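Local structure of glycogen synthase (Cyanobacterium sp. CLg1, 6GNF) at residues P48-K53 / S524-A529; F466-N471 / K512-D517. The protein is a starch/bacterial glycogen synthase with the two-domain GT-B glycosyltransferase fold, modelled here with ADP and a glycan bound. One frame throughout, in Å; residues are numbered along the deposited sequence.

Contact 1 of 2, residues P48-K53 / S524-A529; sequences PEELAK and SWKKPA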
ATOM      1  N   PRO A  48       5.119  -5.543  11.854  1.00 48.36           N
ATOM      2  CA  PRO A  48       4.824  -5.980  13.229  1.00 48.12           C
ATOM      3  C   PRO A  48       5.411  -7.335  13.599  1.00 50.08           C
ATOM      4  O   PRO A  48       5.858  -7.508  14.733  1.00 50.52           O
ATOM      5  CB  PRO A  48       3.293  -6.028  13.250  1.00 47.96           C
ATOM      6  CG  PRO A  48       2.909  -4.954  12.297  1.00 47.15           C
ATOM      7  CD  PRO A  48       3.887  -5.131  11.162  1.00 47.32           C
ATOM      8  N   GLU A  49       5.422  -8.281  12.659  1.00 51.34           N
ATOM      9  CA  GLU A  49       6.019  -9.593  12.912  1.00 52.48           C
ATOM     10  C   GLU A  49       7.511  -9.483  13.193  1.00 53.50           C
ATOM     11  O   GLU A  49       8.024 -10.158  14.071  1.00 53.67           O
ATOM     12  CB  GLU A  49       5.745 -10.568  11.759  1.00 55.37           C
ATOM     13  CG  GLU A  49       4.319 -11.104  11.775  1.00 57.79           C
ATOM     14  CD  GLU A  49       3.971 -12.056  10.639  1.00 61.28           C
ATOM     15  OE1 GLU A  49       2.765 -12.360  10.497  1.00 64.52           O
ATOM     16  OE2 GLU A  49       4.858 -12.449   9.854  1.00 64.67           O
ATOM     17  N   GLU A  50       8.196  -8.596  12.477  1.00 54.36           N
ATOM     18  CA  GLU A  50       9.637  -8.401  12.681  1.00 56.04           C
ATOM     19  C   GLU A  50       9.889  -7.734  14.030  1.00 53.51           C
ATOM     20  O   GLU A  50      10.800  -8.102  14.750  1.00 53.95           O
ATOM     21  CB  GLU A  50      10.239  -7.565  11.546  1.00 57.50           C
ATOM     22  CG  GLU A  50      11.737  -7.298  11.675  1.00 61.30           C
ATOM     23  CD  GLU A  50      12.595  -8.558  11.606  1.00 65.63           C
ATOM     24  OE1 GLU A  50      12.114  -9.583  11.071  1.00 67.86           O
ATOM     25  OE2 GLU A  50      13.758  -8.527  12.095  1.00 66.96           O
ATOM     26  N   LEU A  51       9.057  -6.764  14.376  1.00 51.57           N
ATOM     27  CA  LEU A  51       9.179  -6.084  15.667  1.00 52.23           C
ATOM     28  C   LEU A  51       8.954  -7.028  16.842  1.00 52.61           C
ATOM     29  O   LEU A  51       9.594  -6.876  17.880  1.00 54.53           O
ATOM     30  CB  LEU A  51       8.216  -4.897  15.730  1.00 49.93           C
ATOM     31  CG  LEU A  51       8.582  -3.748  14.778  1.00 49.00           C
ATOM     32  CD1 LEU A  51       7.437  -2.772  14.608  1.00 48.47           C
ATOM     33  CD2 LEU A  51       9.812  -3.008  15.267  1.00 49.72           C
ATOM     34  N   ALA A  52       8.016  -7.962  16.693  1.00 53.81           N
ATOM     35  CA  ALA A  52       7.784  -8.988  17.716  1.00 56.64           C
ATOM     36  C   ALA A  52       8.968  -9.926  17.829  1.00 59.30           C
ATOM     37  O   ALA A  52       9.339 -10.321  18.926  1.00 62.12           O
ATOM     38  CB  ALA A  52       6.522  -9.775  17.399  1.00 57.07           C
ATOM     39  N   LYS A  53       9.547 -10.273  16.683  1.00 61.92           N
ATOM     40  CA  LYS A  53      10.726 -11.137  16.608  1.00 65.76           C
ATOM     41  C   LYS A  53      11.900 -10.543  17.390  1.00 66.14           C
ATOM     42  O   LYS A  53      12.522 -11.220  18.176  1.00 68.58           O
ATOM     43  CB  LYS A  53      11.098 -11.351  15.138  1.00 68.34           C
ATOM     44  CG  LYS A  53      11.736 -12.695  14.821  1.00 73.19           C
ATOM     45  CD  LYS A  53      11.477 -13.106  13.373  1.00 74.81           C
ATOM     46  CE  LYS A  53      12.417 -12.409  12.398  1.00 77.01           C
ATOM     47  NZ  LYS A  53      13.750 -13.083  12.310  1.00 80.22           N
ATOM     48  N   SER A 524      14.524  -7.810   3.372  1.00 64.19           N
ATOM     49  CA  SER A 524      13.705  -8.224   4.510  1.00 63.10           C
ATOM     50  C   SER A 524      13.403  -7.034   5.410  1.00 61.93           C
ATOM     51  O   SER A 524      13.926  -5.927   5.192  1.00 61.30           O
ATOM     52  CB  SER A 524      14.414  -9.297   5.320  1.00 64.47           C
ATOM     53  OG  SER A 524      15.544  -8.750   5.971  1.00 70.20           O
ATOM     54  N   TRP A 525      12.558  -7.265   6.419  1.00 59.56           N
ATOM     55  CA  TRP A 525      12.183  -6.223   7.370  1.00 58.77           C
ATOM     56  C   TRP A 525      13.252  -5.918   8.426  1.00 61.43           C
ATOM     57  O   TRP A 525      13.123  -4.962   9.175  1.00 62.45           O
ATOM     58  CB  TRP A 525      10.859  -6.583   8.046  1.00 55.34           C
ATOM     59  CG  TRP A 525       9.697  -6.200   7.226  1.00 54.20           C
ATOM     60  CD1 TRP A 525       8.863  -7.032   6.544  1.00 54.05           C
ATOM     61  CD2 TRP A 525       9.250  -4.871   6.956  1.00 53.25           C
ATOM     62  NE1 TRP A 525       7.909  -6.300   5.875  1.00 51.87           N
ATOM     63  CE2 TRP A 525       8.123  -4.971   6.113  1.00 51.40           C
ATOM     64  CE3 TRP A 525       9.685  -3.606   7.354  1.00 53.04           C
ATOM     65  CZ2 TRP A 525       7.432  -3.858   5.653  1.00 52.20           C
ATOM     66  CZ3 TRP A 525       8.991  -2.494   6.903  1.00 53.34           C
ATOM     67  CH2 TRP A 525       7.877  -2.628   6.058  1.00 52.97           C
ATOM     68  N   LYS A 526      14.301  -6.728   8.478  1.00 67.38           N
ATOM     69  CA  LYS A 526      15.332  -6.644   9.517  1.00 71.73           C
ATOM     70  C   LYS A 526      15.902  -5.231   9.713  1.00 71.19           C
ATOM     71  O   LYS A 526      15.772  -4.655  10.795  1.00 71.65           O
ATOM     72  CB  LYS A 526      16.440  -7.645   9.188  1.00 75.89           C
ATOM     73  CG  LYS A 526      17.312  -8.098  10.348  1.00 82.18           C
ATOM     74  CD  LYS A 526      17.820  -9.523  10.098  1.00 88.15           C
ATOM     75  CE  LYS A 526      19.324  -9.660  10.269  1.00 93.16           C
ATOM     76  NZ  LYS A 526      19.779  -9.327  11.648  1.00 95.89           N
ATOM     77  N   LYS A 527      16.482  -4.661   8.659  1.00 70.96           N
ATOM     78  CA  LYS A 527      17.089  -3.324   8.730  1.00 71.62           C
ATOM     79  C   LYS A 527      16.092  -2.180   8.905  1.00 65.00           C
ATOM     80  O   LYS A 527      16.362  -1.267   9.683  1.00 66.60           O
ATOM     81  CB  LYS A 527      17.947  -3.047   7.494  1.00 75.08           C
ATOM     82  CG  LYS A 527      19.227  -3.855   7.446  1.00 82.93           C
ATOM     83  CD  LYS A 527      19.853  -3.794   6.063  1.00 87.79           C
ATOM     84  CE  LYS A 527      20.912  -4.867   5.871  1.00 93.98           C
ATOM     85  NZ  LYS A 527      22.134  -4.597   6.678  1.00 99.29           N
ATOM     86  N   PRO A 528      15.011  -2.166   8.110  1.00 59.13           N
ATOM     87  CA  PRO A 528      14.058  -1.082   8.328  1.00 57.83           C
ATOM     88  C   PRO A 528      13.368  -1.143   9.693  1.00 56.95           C
ATOM     89  O   PRO A 528      13.183  -0.099  10.318  1.00 58.71           O
ATOM     90  CB  PRO A 528      13.052  -1.241   7.180  1.00 55.37           C
ATOM     91  CG  PRO A 528      13.305  -2.578   6.599  1.00 56.75           C
ATOM     92  CD  PRO A 528      14.740  -2.890   6.862  1.00 57.81           C
ATOM     93  N   ALA A 529      13.058  -2.341  10.179  1.00 56.33           N
ATOM     94  CA  ALA A 529      12.426  -2.482  11.502  1.00 55.08           C
ATOM     95  C   ALA A 529      13.313  -1.858  12.565  1.00 55.49           C
ATOM     96  O   ALA A 529      12.830  -1.176  13.467  1.00 54.87           O
ATOM     97  CB  ALA A 529      12.175  -3.940  11.832  1.00 55.10           C
TER

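Contact 2 of 2, residues F466-N471 / K512-D517; sequences FGFLMN and KKMRLD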
ATOM      1  N   PHE A 466      21.067  -3.120  -9.626  1.00 71.95           N
ATOM      2  CA  PHE A 466      19.947  -4.066  -9.601  1.00 71.44           C
ATOM      3  C   PHE A 466      18.966  -3.958 -10.772  1.00 69.83           C
ATOM      4  O   PHE A 466      18.238  -4.911 -11.061  1.00 69.09           O
ATOM      5  CB  PHE A 466      19.165  -3.925  -8.292  1.00 70.57           C
ATOM      6  CG  PHE A 466      19.996  -4.115  -7.050  1.00 72.41           C
ATOM      7  CD1 PHE A 466      20.944  -5.129  -6.962  1.00 75.42           C
ATOM      8  CD2 PHE A 466      19.794  -3.297  -5.945  1.00 72.02           C
ATOM      9  CE1 PHE A 466      21.687  -5.298  -5.804  1.00 76.54           C
ATOM     10  CE2 PHE A 466      20.534  -3.465  -4.789  1.00 72.59           C
ATOM     11  CZ  PHE A 466      21.483  -4.466  -4.719  1.00 74.23           C
ATOM     12  N   GLY A 467      18.911  -2.805 -11.429  1.00 69.55           N
ATOM     13  CA  GLY A 467      17.933  -2.613 -12.495  1.00 68.52           C
ATOM     14  C   GLY A 467      18.061  -1.288 -13.210  1.00 69.37           C
ATOM     15  O   GLY A 467      19.069  -0.604 -13.066  1.00 71.46           O
ATOM     16  N   PHE A 468      17.021  -0.921 -13.954  1.00 68.94           N
ATOM     17  CA  PHE A 468      17.057   0.241 -14.843  1.00 69.60           C
ATOM     18  C   PHE A 468      15.906   1.205 -14.594  1.00 67.66           C
ATOM     19  O   PHE A 468      14.807   0.780 -14.256  1.00 66.59           O
ATOM     20  CB  PHE A 468      16.995  -0.219 -16.297  1.00 71.39           C
ATOM     21  CG  PHE A 468      18.095  -1.157 -16.680  1.00 73.37           C
ATOM     22  CD1 PHE A 468      17.942  -2.523 -16.529  1.00 73.31           C
ATOM     23  CD2 PHE A 468      19.287  -0.670 -17.188  1.00 76.00           C
ATOM     24  CE1 PHE A 468      18.961  -3.393 -16.882  1.00 75.69           C
ATOM     25  CE2 PHE A 468      20.309  -1.531 -17.550  1.00 77.25           C
ATOM     26  CZ  PHE A 468      20.146  -2.894 -17.394  1.00 77.30           C
ATOM     27  N   LEU A 469      16.170   2.492 -14.799  1.00 68.73           N
ATOM     28  CA  LEU A 469      15.160   3.537 -14.676  1.00 68.94           C
ATOM     29  C   LEU A 469      14.654   3.979 -16.047  1.00 70.79           C
ATOM     30  O   LEU A 469      15.438   4.143 -16.986  1.00 74.11           O
ATOM     31  CB  LEU A 469      15.727   4.762 -13.960  1.00 69.35           C
ATOM     32  CG  LEU A 469      16.242   4.580 -12.535  1.00 69.46           C
ATOM     33  CD1 LEU A 469      16.559   5.946 -11.926  1.00 70.40           C
ATOM     34  CD2 LEU A 469      15.243   3.837 -11.663  1.00 68.23           C
ATOM     35  N   MET A 470      13.349   4.221 -16.119  1.00 70.39           N
ATOM     36  CA  MET A 470      12.727   4.854 -17.273  1.00 72.39           C
ATOM     37  C   MET A 470      12.909   6.364 -17.161  1.00 74.02           C
ATOM     38  O   MET A 470      13.433   6.872 -16.169  1.00 73.44           O
ATOM     39  CB  MET A 470      11.218   4.612 -17.266  1.00 73.08           C
ATOM     40  CG  MET A 470      10.772   3.173 -17.172  1.00 72.60           C
ATOM     41  SD  MET A 470       9.006   3.096 -16.845  1.00 70.69           S
ATOM     42  CE  MET A 470       8.808   1.318 -16.782  1.00 70.85           C
ATOM     43  N   ASN A 471      12.424   7.087 -18.163  1.00 74.57           N
ATOM     44  CA  ASN A 471      12.188   8.510 -17.990  1.00 75.53           C
ATOM     45  C   ASN A 471      10.869   8.675 -17.242  1.00 73.81           C
ATOM     46  O   ASN A 471      10.116   7.714 -17.080  1.00 75.10           O
ATOM     47  CB  ASN A 471      12.156   9.236 -19.336  1.00 77.50           C
ATOM     48  CG  ASN A 471      13.521   9.315 -19.996  1.00 80.72           C
ATOM     49  OD1 ASN A 471      14.551   9.200 -19.338  1.00 80.97           O
ATOM     50  ND2 ASN A 471      13.530   9.546 -21.304  1.00 83.13           N
ATOM     51  N   LYS A 512      23.396 -11.769 -16.487  1.00 89.04           N
ATOM     52  CA  LYS A 512      23.557 -12.861 -15.522  1.00 90.67           C
ATOM     53  C   LYS A 512      24.009 -12.360 -14.155  1.00 88.37           C
ATOM     54  O   LYS A 512      23.524 -12.844 -13.126  1.00 85.57           O
ATOM     55  CB  LYS A 512      24.555 -13.911 -16.022  1.00 96.04           C
ATOM     56  CG  LYS A 512      23.927 -15.136 -16.674  1.00 99.41           C
ATOM     57  CD  LYS A 512      23.393 -14.853 -18.071  1.00102.69           C
ATOM     58  CE  LYS A 512      23.871 -15.896 -19.079  1.00109.24           C
ATOM     59  NZ  LYS A 512      23.558 -17.299 -18.683  1.00111.31           N
ATOM     60  N   LYS A 513      24.937 -11.407 -14.152  1.00 87.69           N
ATOM     61  CA  LYS A 513      25.457 -10.850 -12.909  1.00 88.42           C
ATOM     62  C   LYS A 513      24.392 -10.037 -12.173  1.00 83.87           C
ATOM     63  O   LYS A 513      24.279 -10.132 -10.951  1.00 81.67           O
ATOM     64  CB  LYS A 513      26.680  -9.973 -13.176  1.00 92.71           C
ATOM     65  CG  LYS A 513      27.415  -9.535 -11.915  1.00 95.56           C
ATOM     66  CD  LYS A 513      28.482  -8.498 -12.227  1.00 98.84           C
ATOM     67  CE  LYS A 513      29.404  -8.264 -11.039  1.00101.12           C
ATOM     68  NZ  LYS A 513      28.664  -7.807  -9.832  1.00 99.27           N
ATOM     69  N   MET A 514      23.616  -9.254 -12.923  1.00 81.48           N
ATOM     70  CA  MET A 514      22.570  -8.414 -12.339  1.00 78.34           C
ATOM     71  C   MET A 514      21.510  -9.254 -11.616  1.00 75.67           C
ATOM     72  O   MET A 514      20.993  -8.848 -10.568  1.00 73.01           O
ATOM     73  CB  MET A 514      21.921  -7.523 -13.408  1.00 77.73           C
ATOM     74  CG  MET A 514      21.020  -6.431 -12.842  1.00 75.11           C
ATOM     75  SD  MET A 514      20.470  -5.193 -14.042  1.00 75.48           S
ATOM     76  CE  MET A 514      21.893  -4.113 -14.129  1.00 76.88           C
ATOM     77  N   ARG A 515      21.178 -10.414 -12.174  1.00 75.08           N
ATOM     78  CA  ARG A 515      20.225 -11.319 -11.532  1.00 73.78           C
ATOM     79  C   ARG A 515      20.753 -11.852 -10.209  1.00 73.56           C
ATOM     80  O   ARG A 515      20.014 -11.947  -9.246  1.00 72.15           O
ATOM     81  CB  ARG A 515      19.899 -12.495 -12.447  1.00 74.09           C
ATOM     82  CG  ARG A 515      19.212 -12.098 -13.741  1.00 74.52           C
ATOM     83  CD  ARG A 515      18.640 -13.309 -14.453  1.00 75.70           C
ATOM     84  NE  ARG A 515      19.624 -14.379 -14.605  1.00 78.00           N
ATOM     85  CZ  ARG A 515      19.366 -15.542 -15.188  1.00 79.76           C
ATOM     86  NH1 ARG A 515      20.314 -16.466 -15.284  1.00 81.37           N
ATOM     87  NH2 ARG A 515      18.160 -15.793 -15.685  1.00 79.23           N
ATOM     88  N   LEU A 516      22.017 -12.260 -10.197  1.00 76.41           N
ATOM     89  CA  LEU A 516      22.646 -12.762  -8.980  1.00 77.44           C
ATOM     90  C   LEU A 516      22.726 -11.668  -7.932  1.00 76.33           C
ATOM     91  O   LEU A 516      22.461 -11.925  -6.756  1.00 74.29           O
ATOM     92  CB  LEU A 516      24.038 -13.340  -9.277  1.00 81.81           C
ATOM     93  CG  LEU A 516      24.133 -14.843  -9.590  1.00 83.90           C
ATOM     94  CD1 LEU A 516      22.925 -15.375 -10.354  1.00 83.66           C
ATOM     95  CD2 LEU A 516      25.416 -15.151 -10.350  1.00 85.94           C
ATOM     96  N   ASP A 517      23.047 -10.447  -8.365  1.00 77.20           N
ATOM     97  CA  ASP A 517      23.111  -9.292  -7.461  1.00 76.89           C
ATOM     98  C   ASP A 517      21.734  -8.983  -6.879  1.00 74.23           C
ATOM     99  O   ASP A 517      21.613  -8.662  -5.694  1.00 74.30           O
ATOM    100  CB  ASP A 517      23.657  -8.048  -8.179  1.00 78.29           C
ATOM    101  CG  ASP A 517      25.143  -8.151  -8.494  1.00 82.05           C
ATOM    102  OD1 ASP A 517      25.704  -9.246  -8.295  1.00 84.54           O
ATOM    103  OD2 ASP A 517      25.745  -7.154  -8.955  1.00 83.23           O
TER

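Contact 1 of 2, residues P48-K53 / S524-A529
The two flat groups, the carboxylate of Glu50 and the indole of Trp525, are not stacked on each other. One face of the Glu50 carboxylate lies over the N and CA of Lys526, with OE2 3.6 Å from Lys526 CA, yet no hydrogen bond forms. The indole swings away from residues 48-53 and touches Val43 and Leu47, earlier in the same helix, and Asn303; what Trp525 offers Glu50 is its CB, 3.7 Å from Glu50 CB. With CG anti to the backbone N and a bend at chi2 (64°), the Glu50 chain passes over the methyl of Ala529, where Glu50 CG and Ala529 CB are 3.4 Å apart, before reaching the first turn of helix 526-540. Helix 39-54 belongs to the N-terminal Rossmann-like domain, and its partner is the C-terminal helix, a return of the chain to the first domain characteristic of GT-B glycosyltransferases. At the start of the returning helix, Ser524 OG accepts a weak capping bond from Lys526 N (3.5 Å). Lying over the N-terminal end of this helix, the carboxylate may be stabilised by its dipole; Glu50 OE2 stays 6.1 Å from Lys526 NZ, too far for a salt bridge. Deeper in, Leu51 CD2 lies 4.3 Å from Ala529 CB, and the leucine packs on Ile24 and Phe26 of strand 23-27. The Trp525 side chain lies about 7 Å from the bound AC1.

Contact 2 of 2, residues F466-N471 / K512-D517
Met514 sets its sulfur against two partners at once, the main-chain carbonyl of one phenylalanine and the ring of another: SD is 3.7 Å from Phe466 O and equally near Phe468 CE1. This is a Met-aromatic contact of oblique geometry, the sulfur standing 4.6 Å from the centroid of the Phe468 ring and 47° off its normal. An extended chain, with CG anti to the backbone N (chi1 -169°), carries the sulfur out from the helix, and the turn at chi3 (-81°) brings the methyl CE obliquely above the same ring, 3.9 Å from Phe468 CZ. At Asp517, about a turn further along the helix, the contact passes to the Phe466 ring, whose CE1 lies 3.4 Å from Asp517 O, again obliquely, with Asp517 CB packing near the same ring carbon. Asp517 OD2 forms a salt bridge, with a weak hydrogen bond, to Lys513 NZ at 3.1 Å. Strand 468-469 is the last strand of the parallel sheet in the C-terminal Rossmann-like domain and bonds through its backbone to strand 449-452; helix 509-520 packs at this end of the sheet, with Met514 also touching Ile449. No hydrogen bond joins the two segments, which implies that cohesion probably rests largely on dispersion around a polarisable sulfur, with at most a weak contribution from Phe466 CE1 and Asp517 O, forces that constrain direction less than hydrogen bonds would.

In the fold
From the N terminus, after strand 23-27, the chain forms helix 39-54 in the N-terminal domain, which supplies the opening half of contact 1. It then completes that domain's mixed sheet and builds the parallel sheet of the second domain, ending at strand 468-469. After helix 485-503, helix 509-520 closes contact 2 across 40 intervening residues, within the second domain. After a short linker comes helix 526-540, and 524-529 closes contact 1 over 470 residues, so contact 2 is nested inside contact 1. Their centres lie 26 Å apart and their nearest atoms about 11 Å: contact 2 is internal to the C-terminal domain, while contact 1 ties the chain's end to the N-terminal one.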